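26S proteasome regulatory subunit RPN10 (Schizosaccharomyces pombe, PDB 2X5N) protects ubiquitin chains from disassembly by deubiquitinating enzymes and so promotes protein degradation, as a subunit of the 26S proteasome. Local coordinates at residues L2-I7 / L95-R100; I7-S12 / C48-I53; T31-F36 / R66-F71; G54-Q59 / R81-F86; R108-V113 / D139-G144. One frame throughout, in Å; residues are numbered along the deposited sequence. Where two conformers were deposited one is given.

Contact 1. Residues L2-I7 / L95-R100. With SO4 (sulfate ion), chain B.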
# COMPACT_ATOMS: atom_id res chain seq x y z
N LEU A 2 -9.07 11.94 -9.54
CA LEU A 2 -9.78 10.76 -9.97
C LEU A 2 -8.77 9.64 -10.24
O LEU A 2 -7.99 9.69 -11.19
CB LEU A 2 -10.60 11.07 -11.22
CG LEU A 2 -11.30 9.87 -11.85
CD1 LEU A 2 -12.36 9.33 -10.94
CD2 LEU A 2 -11.95 10.30 -13.16
N GLU A 3 -8.76 8.65 -9.34
CA GLU A 3 -7.79 7.58 -9.38
C GLU A 3 -8.35 6.27 -8.81
O GLU A 3 -9.23 6.26 -7.95
CB GLU A 3 -6.49 7.98 -8.65
CG GLU A 3 -6.65 8.23 -7.14
CD GLU A 3 -5.38 8.72 -6.47
OE1 GLU A 3 -4.29 8.59 -7.05
OE2 GLU A 3 -5.47 9.23 -5.33
N ALA A 4 -7.80 5.17 -9.32
CA ALA A 4 -7.99 3.82 -8.81
C ALA A 4 -6.76 3.46 -8.02
O ALA A 4 -5.63 3.63 -8.51
CB ALA A 4 -8.12 2.85 -9.97
N THR A 5 -6.95 2.93 -6.82
CA THR A 5 -5.83 2.65 -5.93
C THR A 5 -5.86 1.21 -5.50
O THR A 5 -6.87 0.74 -4.95
CB THR A 5 -5.89 3.53 -4.66
OG1 THR A 5 -5.92 4.92 -5.02
CG2 THR A 5 -4.71 3.31 -3.74
N MET A 6 -4.76 0.50 -5.73
CA MET A 6 -4.57 -0.82 -5.15
C MET A 6 -3.80 -0.67 -3.85
O MET A 6 -2.69 -0.13 -3.85
CB MET A 6 -3.82 -1.76 -6.08
CG MET A 6 -4.58 -2.17 -7.34
SD MET A 6 -6.12 -3.03 -7.03
CE MET A 6 -5.61 -4.42 -6.16
N ILE A 7 -4.41 -1.13 -2.76
CA ILE A 7 -3.81 -1.11 -1.44
C ILE A 7 -3.24 -2.50 -1.15
O ILE A 7 -3.95 -3.48 -1.20
CB ILE A 7 -4.83 -0.66 -0.34
CG1 ILE A 7 -5.38 0.74 -0.67
CG2 ILE A 7 -4.12 -0.66 0.98
CD1 ILE A 7 -6.54 1.20 0.16
N LEU A 95 -1.01 -5.17 -13.03
CA LEU A 95 -1.90 -5.98 -13.85
C LEU A 95 -3.37 -5.77 -13.42
O LEU A 95 -4.25 -5.58 -14.26
CB LEU A 95 -1.47 -7.45 -13.77
CG LEU A 95 -2.38 -8.49 -14.45
CD1 LEU A 95 -2.55 -8.21 -15.93
CD2 LEU A 95 -1.82 -9.88 -14.25
N ALA A 96 -3.63 -5.77 -12.12
CA ALA A 96 -4.98 -5.55 -11.61
C ALA A 96 -5.51 -4.19 -12.05
O ALA A 96 -6.68 -4.08 -12.46
CB ALA A 96 -4.98 -5.71 -10.11
N LEU A 97 -4.66 -3.16 -11.98
CA LEU A 97 -5.10 -1.81 -12.32
C LEU A 97 -5.47 -1.67 -13.79
O LEU A 97 -6.27 -0.81 -14.14
CB LEU A 97 -4.04 -0.78 -11.92
CG LEU A 97 -4.00 -0.47 -10.41
CD1 LEU A 97 -2.67 0.14 -10.01
CD2 LEU A 97 -5.15 0.44 -9.97
N LYS A 98 -4.93 -2.53 -14.64
CA LYS A 98 -5.33 -2.55 -16.06
C LYS A 98 -6.75 -3.01 -16.26
O LYS A 98 -7.34 -2.76 -17.31
CB LYS A 98 -4.43 -3.50 -16.86
CG LYS A 98 -3.01 -3.05 -16.96
CD LYS A 98 -2.18 -3.85 -17.95
CE LYS A 98 -0.74 -3.44 -17.80
NZ LYS A 98 0.11 -3.97 -18.89
N HIS A 99 -7.30 -3.72 -15.29
CA HIS A 99 -8.65 -4.23 -15.39
C HIS A 99 -9.65 -3.22 -14.85
O HIS A 99 -10.84 -3.51 -14.81
CB HIS A 99 -8.81 -5.57 -14.65
CG HIS A 99 -7.99 -6.69 -15.22
ND1 HIS A 99 -7.30 -7.58 -14.43
CD2 HIS A 99 -7.75 -7.07 -16.50
CE1 HIS A 99 -6.67 -8.46 -15.19
NE2 HIS A 99 -6.93 -8.17 -16.46
N ARG A 100 -9.21 -2.04 -14.41
CA ARG A 100 -10.16 -1.06 -13.90
C ARG A 100 -11.18 -0.75 -14.98
O ARG A 100 -10.83 -0.57 -16.15
CB ARG A 100 -9.44 0.21 -13.42
CG ARG A 100 -8.92 1.13 -14.51
CD ARG A 100 -7.90 2.12 -13.91
NE ARG A 100 -7.43 3.08 -14.90
CZ ARG A 100 -6.58 2.80 -15.87
NH1 ARG A 100 -6.04 1.59 -15.95
NH2 ARG A 100 -6.24 3.73 -16.75
S SO4 B . -8.23 14.83 -11.79
O1 SO4 B . -7.03 15.62 -12.08
O2 SO4 B . -8.83 15.30 -10.52
O3 SO4 B . -9.16 15.04 -12.89
O4 SO4 B . -7.83 13.46 -11.73
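L97 and M6 bury the most surface here, where the last turn of helix 86-98 lies on strand 3-9 in the central sheet of the von Willebrand factor A domain. The two side chains slide past each other in opposite directions, and M6 CG sits 3.6 Å from L97 CG. Bends at the second and third torsions of M6 (both -60°) fold the thioether back, so that CE ends 4.2 Å from A96 CB. A4, two residues before M6 on the same face of the strand, shares the CD2 branch with it: its CB is 3.8 Å from L97 CD2, and that methyl also lies against the A4 carbonyl oxygen. No hydrogen bond links the two segments, so the contact is apolar packing. R100 adds its aliphatic CD against A4 CB; its guanidinium bonds elsewhere, NE to Q105 O. R100 NH1 reaches L97 O at 3.0 Å from above the carbonyl plane, and R100 N approaches that oxygen from the opposite face.

Contact 2. Residues I7-S12 / C48-I53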
# COMPACT_ATOMS: atom_id res chain seq x y z
N ILE A 7 -4.41 -1.13 -2.76
CA ILE A 7 -3.81 -1.11 -1.44
C ILE A 7 -3.24 -2.50 -1.15
O ILE A 7 -3.95 -3.48 -1.20
CB ILE A 7 -4.83 -0.66 -0.34
CG1 ILE A 7 -5.38 0.74 -0.67
CG2 ILE A 7 -4.12 -0.66 0.98
CD1 ILE A 7 -6.54 1.20 0.16
N LEU A 8 -1.94 -2.54 -0.89
CA LEU A 8 -1.20 -3.77 -0.71
C LEU A 8 -0.78 -3.90 0.74
O LEU A 8 -0.01 -3.07 1.25
CB LEU A 8 0.07 -3.76 -1.58
CG LEU A 8 -0.10 -4.22 -3.03
CD1 LEU A 8 -1.24 -3.48 -3.75
CD2 LEU A 8 1.20 -4.02 -3.81
N ILE A 9 -1.30 -4.93 1.40
CA ILE A 9 -0.98 -5.18 2.81
C ILE A 9 0.07 -6.26 2.93
O ILE A 9 0.11 -7.21 2.15
CB ILE A 9 -2.23 -5.53 3.66
CG1 ILE A 9 -2.98 -6.78 3.17
CG2 ILE A 9 -3.15 -4.30 3.72
CD1 ILE A 9 -4.02 -7.21 4.14
N ASP A 10 0.95 -6.07 3.89
CA ASP A 10 1.96 -7.05 4.24
C ASP A 10 1.35 -8.00 5.27
O ASP A 10 1.04 -7.60 6.40
CB ASP A 10 3.21 -6.32 4.76
CG ASP A 10 4.41 -7.23 4.98
OD1 ASP A 10 4.24 -8.45 5.15
OD2 ASP A 10 5.54 -6.68 4.99
N ASN A 11 1.13 -9.24 4.86
CA ASN A 11 0.68 -10.30 5.78
C ASN A 11 1.75 -11.38 5.94
O ASN A 11 1.43 -12.56 6.09
CB ASN A 11 -0.64 -10.92 5.33
CG ASN A 11 -0.52 -11.63 4.00
OD1 ASN A 11 0.21 -11.19 3.13
ND2 ASN A 11 -1.29 -12.72 3.83
N SER A 12 3.03 -10.96 5.93
CA SER A 12 4.13 -11.88 6.21
C SER A 12 4.30 -12.14 7.70
O SER A 12 3.71 -11.45 8.54
CB SER A 12 5.45 -11.34 5.65
OG SER A 12 5.98 -10.31 6.46
N CYS A 48 -11.02 1.59 -4.82
CA CYS A 48 -9.89 0.92 -4.21
C CYS A 48 -9.98 -0.57 -4.28
O CYS A 48 -11.08 -1.10 -4.09
CB CYS A 48 -9.53 1.37 -2.79
SG CYS A 48 -9.36 3.10 -2.51
N GLY A 49 -8.86 -1.25 -4.46
CA GLY A 49 -8.81 -2.69 -4.37
C GLY A 49 -7.79 -3.08 -3.31
O GLY A 49 -7.04 -2.22 -2.81
N LEU A 50 -7.78 -4.35 -2.97
CA LEU A 50 -7.00 -4.85 -1.85
C LEU A 50 -6.21 -6.08 -2.30
O LEU A 50 -6.77 -7.02 -2.88
CB LEU A 50 -7.90 -5.22 -0.67
CG LEU A 50 -7.18 -5.71 0.57
CD1 LEU A 50 -6.30 -4.62 1.16
CD2 LEU A 50 -8.17 -6.21 1.62
N MET A 51 -4.92 -6.08 -2.00
CA MET A 51 -4.04 -7.20 -2.25
C MET A 51 -3.19 -7.45 -1.03
O MET A 51 -2.93 -6.55 -0.24
CB MET A 51 -3.04 -6.89 -3.37
CG MET A 51 -3.56 -6.99 -4.74
SD MET A 51 -2.25 -6.60 -5.89
CE MET A 51 -0.99 -7.79 -5.50
N THR A 52 -2.73 -8.68 -0.89
CA THR A 52 -1.65 -9.01 0.01
C THR A 52 -0.31 -9.10 -0.73
O THR A 52 -0.27 -9.28 -1.95
CB THR A 52 -1.86 -10.38 0.64
OG1 THR A 52 -1.82 -11.37 -0.40
CG2 THR A 52 -3.17 -10.47 1.39
N ILE A 53 0.79 -9.00 0.03
CA ILE A 53 2.10 -9.29 -0.54
C ILE A 53 2.85 -10.36 0.23
O ILE A 53 3.94 -10.73 -0.16
CB ILE A 53 2.98 -8.05 -0.73
CG1 ILE A 53 3.37 -7.43 0.62
CG2 ILE A 53 2.26 -7.02 -1.58
CD1 ILE A 53 4.52 -6.44 0.55
O HOH W 1 -1.17 -13.63 0.91
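L8 and M51 lie side by side and point the same way from paired positions on strands 3-9 and 47-52. Followed outward, L8 CB first meets I53 CG2 at 3.9 Å. CG, turned anti to the carbonyl carbon (chi1 -85°), touches both that methyl and M51 CB; CD1 continues along methionine, 3.9 Å from M51 SD, while CD2 turns back to I53 CG2. The I53 side chain crosses L8 at about a right angle, and helix 86-98 covers this face through I90 and A93. On the other face, I9 CG2 meets L50 CD1 at 4.1 Å. Between the two layers run four backbone hydrogen bonds, from I7 N to G49 O, M51 N to I7 O, I9 N to M51 O and I53 N to I9 O; the last is the most bent, 142° at the hydrogen. Past the strand end, N11 OD1 rests 3.3 Å from T52 CB, and a water joins N11 ND2 to T52 OG1; N11 ND2 also bonds P79 O, and T52 OG1 Q59 N. D10 OD1 accepts from both S12 N and S12 OG, the first bond making an Asx turn. This parallel pairing belongs to the beta-alpha-beta unit of strand 3-9, helix 24-42 and strand 47-52 in the vWA fold.

Contact 3. Residues T31-F36 / R66-F71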
# COMPACT_ATOMS: atom_id res chain seq x y z
N THR A 31 -4.93 1.39 9.42
CA THR A 31 -4.43 2.39 8.47
C THR A 31 -5.05 2.22 7.07
O THR A 31 -5.32 3.20 6.37
CB THR A 31 -2.91 2.31 8.40
OG1 THR A 31 -2.41 2.38 9.74
CG2 THR A 31 -2.36 3.44 7.60
N VAL A 32 -5.30 0.98 6.67
CA VAL A 32 -5.95 0.71 5.39
C VAL A 32 -7.30 1.43 5.30
O VAL A 32 -7.65 2.02 4.27
CB VAL A 32 -6.14 -0.82 5.19
CG1 VAL A 32 -7.03 -1.13 3.97
CG2 VAL A 32 -4.77 -1.50 5.02
N HIS A 33 -8.07 1.40 6.38
CA HIS A 33 -9.39 2.00 6.37
C HIS A 33 -9.26 3.50 6.14
O HIS A 33 -10.05 4.11 5.41
CB HIS A 33 -10.14 1.68 7.68
CG HIS A 33 -11.62 1.84 7.58
ND1 HIS A 33 -12.51 1.38 8.53
CD2 HIS A 33 -12.42 2.38 6.63
CE1 HIS A 33 -13.76 1.65 8.16
NE2 HIS A 33 -13.73 2.28 6.99
N MET A 34 -8.25 4.11 6.76
CA MET A 34 -8.02 5.54 6.60
C MET A 34 -7.66 5.91 5.16
O MET A 34 -8.20 6.87 4.63
CB MET A 34 -6.95 6.00 7.62
CG MET A 34 -6.54 7.45 7.55
SD MET A 34 -5.39 7.90 6.24
CE MET A 34 -3.95 6.95 6.72
N ILE A 35 -6.77 5.14 4.55
CA ILE A 35 -6.36 5.37 3.16
C ILE A 35 -7.58 5.21 2.23
O ILE A 35 -7.82 6.02 1.34
CB ILE A 35 -5.27 4.36 2.75
CG1 ILE A 35 -3.98 4.57 3.54
CG2 ILE A 35 -4.95 4.50 1.25
CD1 ILE A 35 -3.35 5.93 3.34
N PHE A 36 -8.31 4.12 2.42
CA PHE A 36 -9.57 3.87 1.72
C PHE A 36 -10.51 5.04 1.71
O PHE A 36 -11.00 5.50 0.68
CB PHE A 36 -10.20 2.55 2.16
CG PHE A 36 -11.40 2.13 1.38
CD1 PHE A 36 -11.28 1.16 0.39
CD2 PHE A 36 -12.65 2.65 1.64
CE1 PHE A 36 -12.39 0.70 -0.30
CE2 PHE A 36 -13.76 2.21 0.93
CZ PHE A 36 -13.62 1.23 -0.03
N ARG A 66 -15.99 0.69 -3.86
CA ARG A 66 -16.19 1.73 -2.86
C ARG A 66 -16.78 1.17 -1.56
O ARG A 66 -17.04 1.92 -0.62
CB ARG A 66 -17.08 2.84 -3.42
CG ARG A 66 -16.36 3.64 -4.50
CD ARG A 66 -17.18 4.75 -5.08
NE ARG A 66 -17.52 5.80 -4.11
CZ ARG A 66 -16.77 6.88 -3.86
NH1 ARG A 66 -15.60 7.04 -4.41
NH2 ARG A 66 -17.21 7.81 -3.02
N ASP A 67 -16.97 -0.14 -1.52
CA ASP A 67 -17.57 -0.82 -0.37
C ASP A 67 -16.48 -1.39 0.55
O ASP A 67 -15.91 -2.45 0.27
CB ASP A 67 -18.50 -1.93 -0.88
CG ASP A 67 -19.23 -2.65 0.24
OD1 ASP A 67 -18.96 -2.35 1.41
OD2 ASP A 67 -20.05 -3.53 -0.04
N TYR A 68 -16.18 -0.69 1.64
CA TYR A 68 -15.13 -1.17 2.53
C TYR A 68 -15.47 -2.51 3.18
O TYR A 68 -14.59 -3.26 3.57
CB TYR A 68 -14.80 -0.12 3.60
CG TYR A 68 -13.51 -0.46 4.31
CD1 TYR A 68 -12.31 -0.38 3.62
CD2 TYR A 68 -13.48 -0.88 5.63
CE1 TYR A 68 -11.11 -0.67 4.21
CE2 TYR A 68 -12.26 -1.20 6.24
CZ TYR A 68 -11.08 -1.10 5.52
OH TYR A 68 -9.87 -1.43 6.07
N GLY A 69 -16.74 -2.85 3.25
CA GLY A 69 -17.11 -4.16 3.76
C GLY A 69 -16.49 -5.29 2.95
O GLY A 69 -16.21 -6.35 3.48
N LYS A 70 -16.27 -5.08 1.66
CA LYS A 70 -15.62 -6.11 0.88
C LYS A 70 -14.18 -6.32 1.34
O LYS A 70 -13.69 -7.44 1.34
CB LYS A 70 -15.66 -5.74 -0.61
CG LYS A 70 -17.04 -5.87 -1.24
CD LYS A 70 -17.01 -5.65 -2.74
CE LYS A 70 -15.94 -6.51 -3.39
NZ LYS A 70 -16.25 -6.75 -4.82
N PHE A 71 -13.49 -5.25 1.73
CA PHE A 71 -12.14 -5.40 2.26
C PHE A 71 -12.18 -6.19 3.56
O PHE A 71 -11.38 -7.10 3.77
CB PHE A 71 -11.49 -4.03 2.56
CG PHE A 71 -10.89 -3.33 1.35
CD1 PHE A 71 -11.48 -3.36 0.10
CD2 PHE A 71 -9.74 -2.60 1.51
CE1 PHE A 71 -10.91 -2.69 -0.97
CE2 PHE A 71 -9.18 -1.93 0.44
CZ PHE A 71 -9.78 -1.97 -0.80
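H33 and Y68 stack face to face, their ring centroids 3.8 Å apart and their planes within 11° of parallel. Y68 CE2 stands over the centre of the imidazole. The phenol also turns an edge toward F36, with planes at 61° and Y68 CD1 3.5 Å from F36 CG; Y68 CB adds a CH-pi contact over the same phenyl face. F36 in turn presents its own edge to the face of F71, planes at 70°, and F36 CD1 approaches F71 CZ to 3.7 Å. The four rings thus form an aromatic cluster between helix 24-42 and the start of helix 68-75. With CG anti to the backbone N, F36 reaches the loop before the second helix, where CZ lies 3.5 Å from R66 C, in the ring plane. V32 CG1 wedges in at the edges of two rings, 3.5 Å from Y68 OH and 3.9 Å from F71 CD2. D67 is the N-cap of helix 68-75, its OD1 accepting from G69 N from above the carboxylate plane. Deeper in, F36 and F71 both reach C48 of strand 47-52, which ties the cluster to the sheet. No hydrogen bond crosses between the segments. Cohesion therefore probably rests on dispersion and on the electrostatics of ring edges against faces, with the partly exposed imidazole as the outer layer of the stack.

Contact 4. Residues G54-Q59 / R81-F86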
# COMPACT_ATOMS: atom_id res chain seq x y z
N GLY A 54 2.22 -10.91 1.26
CA GLY A 54 2.86 -11.90 2.09
C GLY A 54 2.27 -13.28 1.95
O GLY A 54 1.69 -13.65 0.90
N ASP A 55 2.48 -14.08 2.99
CA ASP A 55 2.09 -15.48 2.88
C ASP A 55 2.62 -16.17 1.63
O ASP A 55 1.92 -16.95 1.02
CB ASP A 55 0.63 -15.77 3.29
CG ASP A 55 0.32 -17.23 3.50
OD1 ASP A 55 1.24 -18.02 3.80
OD2 ASP A 55 -0.89 -17.54 3.36
N ASN A 56 3.83 -15.78 1.22
CA ASN A 56 4.46 -16.46 0.11
C ASN A 56 4.07 -16.14 -1.32
O ASN A 56 4.72 -16.55 -2.26
CB ASN A 56 4.72 -17.96 0.35
CG ASN A 56 5.33 -18.23 1.68
OD1 ASN A 56 6.43 -17.74 1.98
ND2 ASN A 56 4.64 -19.02 2.50
N SER A 57 2.98 -15.41 -1.46
CA SER A 57 2.39 -15.23 -2.78
C SER A 57 1.34 -14.14 -2.71
O SER A 57 0.32 -14.30 -2.03
CB SER A 57 1.73 -16.52 -3.28
OG SER A 57 1.26 -16.29 -4.59
N PRO A 58 1.58 -13.03 -3.39
CA PRO A 58 0.55 -11.99 -3.45
C PRO A 58 -0.82 -12.38 -3.93
O PRO A 58 -0.86 -13.11 -4.92
CB PRO A 58 1.20 -10.84 -4.22
CG PRO A 58 2.66 -11.11 -4.15
CD PRO A 58 2.81 -12.61 -4.07
N GLN A 59 -1.89 -11.95 -3.28
CA GLN A 59 -3.23 -12.34 -3.67
C GLN A 59 -4.10 -11.12 -3.84
O GLN A 59 -4.02 -10.22 -3.04
CB GLN A 59 -3.88 -13.17 -2.57
CG GLN A 59 -3.12 -14.35 -2.09
CD GLN A 59 -3.06 -15.44 -3.12
OE1 GLN A 59 -4.09 -15.82 -3.69
NE2 GLN A 59 -1.87 -16.00 -3.34
N ARG A 81 1.67 -14.85 7.90
CA ARG A 81 2.74 -15.84 7.98
C ARG A 81 3.56 -15.79 6.71
O ARG A 81 3.21 -15.10 5.76
CB ARG A 81 2.13 -17.25 8.14
CG ARG A 81 1.34 -17.68 6.91
CD ARG A 81 0.75 -19.08 7.05
NE ARG A 81 1.76 -20.08 7.38
CZ ARG A 81 2.61 -20.61 6.51
NH1 ARG A 81 2.60 -20.24 5.23
NH2 ARG A 81 3.48 -21.52 6.93
N GLY A 82 4.65 -16.55 6.67
CA GLY A 82 5.41 -16.67 5.43
C GLY A 82 6.15 -15.43 4.98
O GLY A 82 6.33 -14.48 5.74
N ASN A 83 6.65 -15.48 3.75
CA ASN A 83 7.50 -14.44 3.19
C ASN A 83 6.72 -13.37 2.45
O ASN A 83 5.66 -13.64 1.87
CB ASN A 83 8.46 -15.04 2.16
CG ASN A 83 9.37 -16.08 2.74
OD1 ASN A 83 9.79 -15.96 3.87
ND2 ASN A 83 9.66 -17.11 1.98
N ALA A 84 7.28 -12.17 2.43
CA ALA A 84 6.75 -11.08 1.63
C ALA A 84 7.42 -11.07 0.27
O ALA A 84 8.64 -11.28 0.17
CB ALA A 84 6.97 -9.77 2.33
N LYS A 85 6.64 -10.75 -0.75
CA LYS A 85 7.10 -10.69 -2.12
C LYS A 85 6.75 -9.33 -2.70
O LYS A 85 5.81 -9.19 -3.47
CB LYS A 85 6.41 -11.78 -2.93
CG LYS A 85 6.56 -13.17 -2.33
CD LYS A 85 7.96 -13.65 -2.49
CE LYS A 85 8.11 -15.09 -2.02
NZ LYS A 85 9.45 -15.61 -2.39
N PHE A 86 7.54 -8.33 -2.33
CA PHE A 86 7.25 -6.94 -2.66
C PHE A 86 7.16 -6.69 -4.17
O PHE A 86 6.15 -6.18 -4.68
CB PHE A 86 8.31 -6.02 -2.05
CG PHE A 86 8.12 -4.58 -2.43
CD1 PHE A 86 7.15 -3.80 -1.83
CD2 PHE A 86 8.94 -3.99 -3.39
CE1 PHE A 86 6.97 -2.47 -2.20
CE2 PHE A 86 8.77 -2.66 -3.74
CZ PHE A 86 7.79 -1.91 -3.15
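A type I' beta turn, G54 to S57, meets the loop that leads into helix 86-98, with D55 and N56 at its tip facing R81 to N83. The turn is closed by S57 N on G54 O. N56 grips N83 twice: its backbone N donates to N83 O at 2.9 Å, in the carbonyl plane on a lone pair, while its side-chain OD1 accepts from N83 N at 2.9 Å. That second donor stands 56° out of the amide plane. D55 forms a salt bridge to R81, OD1 to NH1 at 3.0 Å. The oxygen is met nearly along its C-O axis and lies at the guanidinium edge, the carboxylate being turned 77° from the guanidinium. A bend at chi3 of R81 (-54°) brings NH1 back to this oxygen. In the vWA fold these loops follow strand 47-52 and helix 68-75, and each bonds to the loop after strand 3-9: R81 by its backbone to N11, G54 N weakly to N11 OD1. Beyond the turn, the P58 ring crosses K85 at about a right angle, CD 3.9 Å from K85 CB.

Contact 5. Residues R108-V113 / D139-G144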
# COMPACT_ATOMS: atom_id res chain seq x y z
N ARG A 108 -2.77 4.17 -9.04
CA ARG A 108 -1.94 4.34 -7.85
C ARG A 108 -1.87 3.03 -7.07
O ARG A 108 -2.84 2.28 -6.98
CB ARG A 108 -2.50 5.44 -6.94
CG ARG A 108 -1.70 5.66 -5.62
CD ARG A 108 -2.23 6.85 -4.80
NE ARG A 108 -1.98 8.09 -5.51
CZ ARG A 108 -0.82 8.73 -5.53
NH1 ARG A 108 0.18 8.37 -4.75
NH2 ARG A 108 -0.68 9.76 -6.34
N ILE A 109 -0.72 2.80 -6.46
CA ILE A 109 -0.50 1.73 -5.50
C ILE A 109 -0.15 2.36 -4.15
O ILE A 109 0.68 3.26 -4.09
CB ILE A 109 0.68 0.82 -5.95
CG1 ILE A 109 0.28 0.13 -7.25
CG2 ILE A 109 1.05 -0.16 -4.84
CD1 ILE A 109 1.41 -0.63 -7.91
N VAL A 110 -0.77 1.87 -3.07
CA VAL A 110 -0.33 2.21 -1.70
C VAL A 110 0.08 0.89 -1.05
O VAL A 110 -0.76 0.02 -0.90
CB VAL A 110 -1.43 2.91 -0.88
CG1 VAL A 110 -0.94 3.16 0.54
CG2 VAL A 110 -1.79 4.22 -1.54
N ALA A 111 1.36 0.74 -0.73
CA ALA A 111 1.87 -0.51 -0.22
C ALA A 111 2.49 -0.36 1.15
O ALA A 111 3.27 0.57 1.39
CB ALA A 111 2.93 -1.08 -1.17
N PHE A 112 2.20 -1.31 2.02
CA PHE A 112 2.83 -1.42 3.32
C PHE A 112 4.01 -2.39 3.24
O PHE A 112 3.90 -3.46 2.65
CB PHE A 112 1.85 -1.97 4.34
CG PHE A 112 0.73 -1.05 4.69
CD1 PHE A 112 0.77 -0.30 5.85
CD2 PHE A 112 -0.39 -0.94 3.86
CE1 PHE A 112 -0.29 0.52 6.21
CE2 PHE A 112 -1.45 -0.12 4.21
CZ PHE A 112 -1.40 0.61 5.40
N VAL A 113 5.13 -2.00 3.84
CA VAL A 113 6.29 -2.87 3.94
C VAL A 113 6.73 -2.92 5.40
O VAL A 113 7.15 -1.92 5.98
CB VAL A 113 7.45 -2.34 3.07
CG1 VAL A 113 8.72 -3.20 3.29
CG2 VAL A 113 7.04 -2.32 1.59
N ASP A 139 2.79 5.06 -3.19
CA ASP A 139 3.13 5.44 -1.83
C ASP A 139 3.52 4.19 -1.07
O ASP A 139 2.88 3.15 -1.21
CB ASP A 139 1.95 6.11 -1.14
CG ASP A 139 1.45 7.29 -1.90
OD1 ASP A 139 2.28 8.13 -2.29
OD2 ASP A 139 0.22 7.37 -2.10
N ILE A 140 4.56 4.30 -0.27
CA ILE A 140 4.98 3.19 0.57
C ILE A 140 4.95 3.63 2.02
O ILE A 140 5.47 4.68 2.37
CB ILE A 140 6.39 2.73 0.23
CG1 ILE A 140 6.42 2.15 -1.19
CG2 ILE A 140 6.89 1.71 1.23
CD1 ILE A 140 7.82 1.80 -1.69
N ILE A 141 4.32 2.80 2.86
CA ILE A 141 4.30 2.99 4.32
C ILE A 141 5.27 1.94 4.84
O ILE A 141 5.00 0.75 4.77
CB ILE A 141 2.90 2.78 4.89
CG1 ILE A 141 1.94 3.83 4.31
CG2 ILE A 141 2.95 2.84 6.41
CD1 ILE A 141 0.46 3.46 4.40
N HIS A 142 6.42 2.40 5.34
CA HIS A 142 7.50 1.53 5.76
C HIS A 142 7.56 1.52 7.29
O HIS A 142 7.70 2.58 7.92
CB HIS A 142 8.81 2.05 5.17
CG HIS A 142 9.94 1.08 5.26
ND1 HIS A 142 11.25 1.47 5.15
CD2 HIS A 142 9.95 -0.27 5.40
CE1 HIS A 142 12.04 0.41 5.25
NE2 HIS A 142 11.27 -0.66 5.40
N ILE A 143 7.45 0.33 7.87
CA ILE A 143 7.50 0.15 9.32
C ILE A 143 8.47 -0.97 9.67
O ILE A 143 8.86 -1.76 8.82
CB ILE A 143 6.08 -0.17 9.89
CG1 ILE A 143 5.60 -1.54 9.48
CG2 ILE A 143 5.13 0.97 9.55
CD1 ILE A 143 4.28 -1.90 10.11
N GLY A 144 8.86 -1.01 10.94
CA GLY A 144 9.66 -2.11 11.45
C GLY A 144 11.12 -1.77 11.57
O GLY A 144 11.49 -0.78 12.20
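R108 and D139 form a salt bridge at one end of two paired strands, NH1 to OD2 at 2.8 Å. The R108 chain folds at chi3 (-68°), carrying NH1 to the carboxylate. The planes of the two groups are only 16° apart, yet the guanidinium nitrogen comes from above the carboxylate plane and the bond is bent, 134° at the hydrogen. Farther along the same face, I141 CD1 lies over the face of the F112 ring, 3.5 Å from F112 CE1, as a CH-pi contact. The two side chains stand side by side, pointing the same way. On the reverse face V113 CG2 meets I140 CG2 at 4.0 Å; H142 turns its ring edge to the backbone oxygen V113 O, 3.3 Å from H142 CD2. Strands 106-113 and 136-143 are the parallel arms of a beta-alpha-beta unit with helix 121-133 in the connection. Five backbone hydrogen bonds set their register, from D139 N on I109 O to I143 N on V113 O. In the next shell, E3 OE1 pairs with R108 NE, S164 O accepts from R108 NH1, and H166 ND1 bonds D139 OD1. Helix 24-42 lies against F112 through T31 and V32, and F86 touches both V113 and I140.

Overall arrangement
Strand 3-9 is the hub: contacts 1 and 2 share I7, and both bond to contact 5, M6 O to V110 N at 2.9 Å and L8 N to V110 O at 2.8 Å. Contact 3 covers one face, with V32 CG2 3.5 Å from I9 CG2 and 3.7 Å from F112 CE2. The helix end of contact 1 lies on the reverse face. Contact 4 sits at the strand ends, tied to contact 2 by K85 N on I53 O, and its F86 CD1 packs 3.7 Å from V113 CG2. Contacts 3 and 4 do not touch, their centres about 21 Å apart. The sulfate, probably from the crystallisation liquor, binds L2 N and R106 NH2.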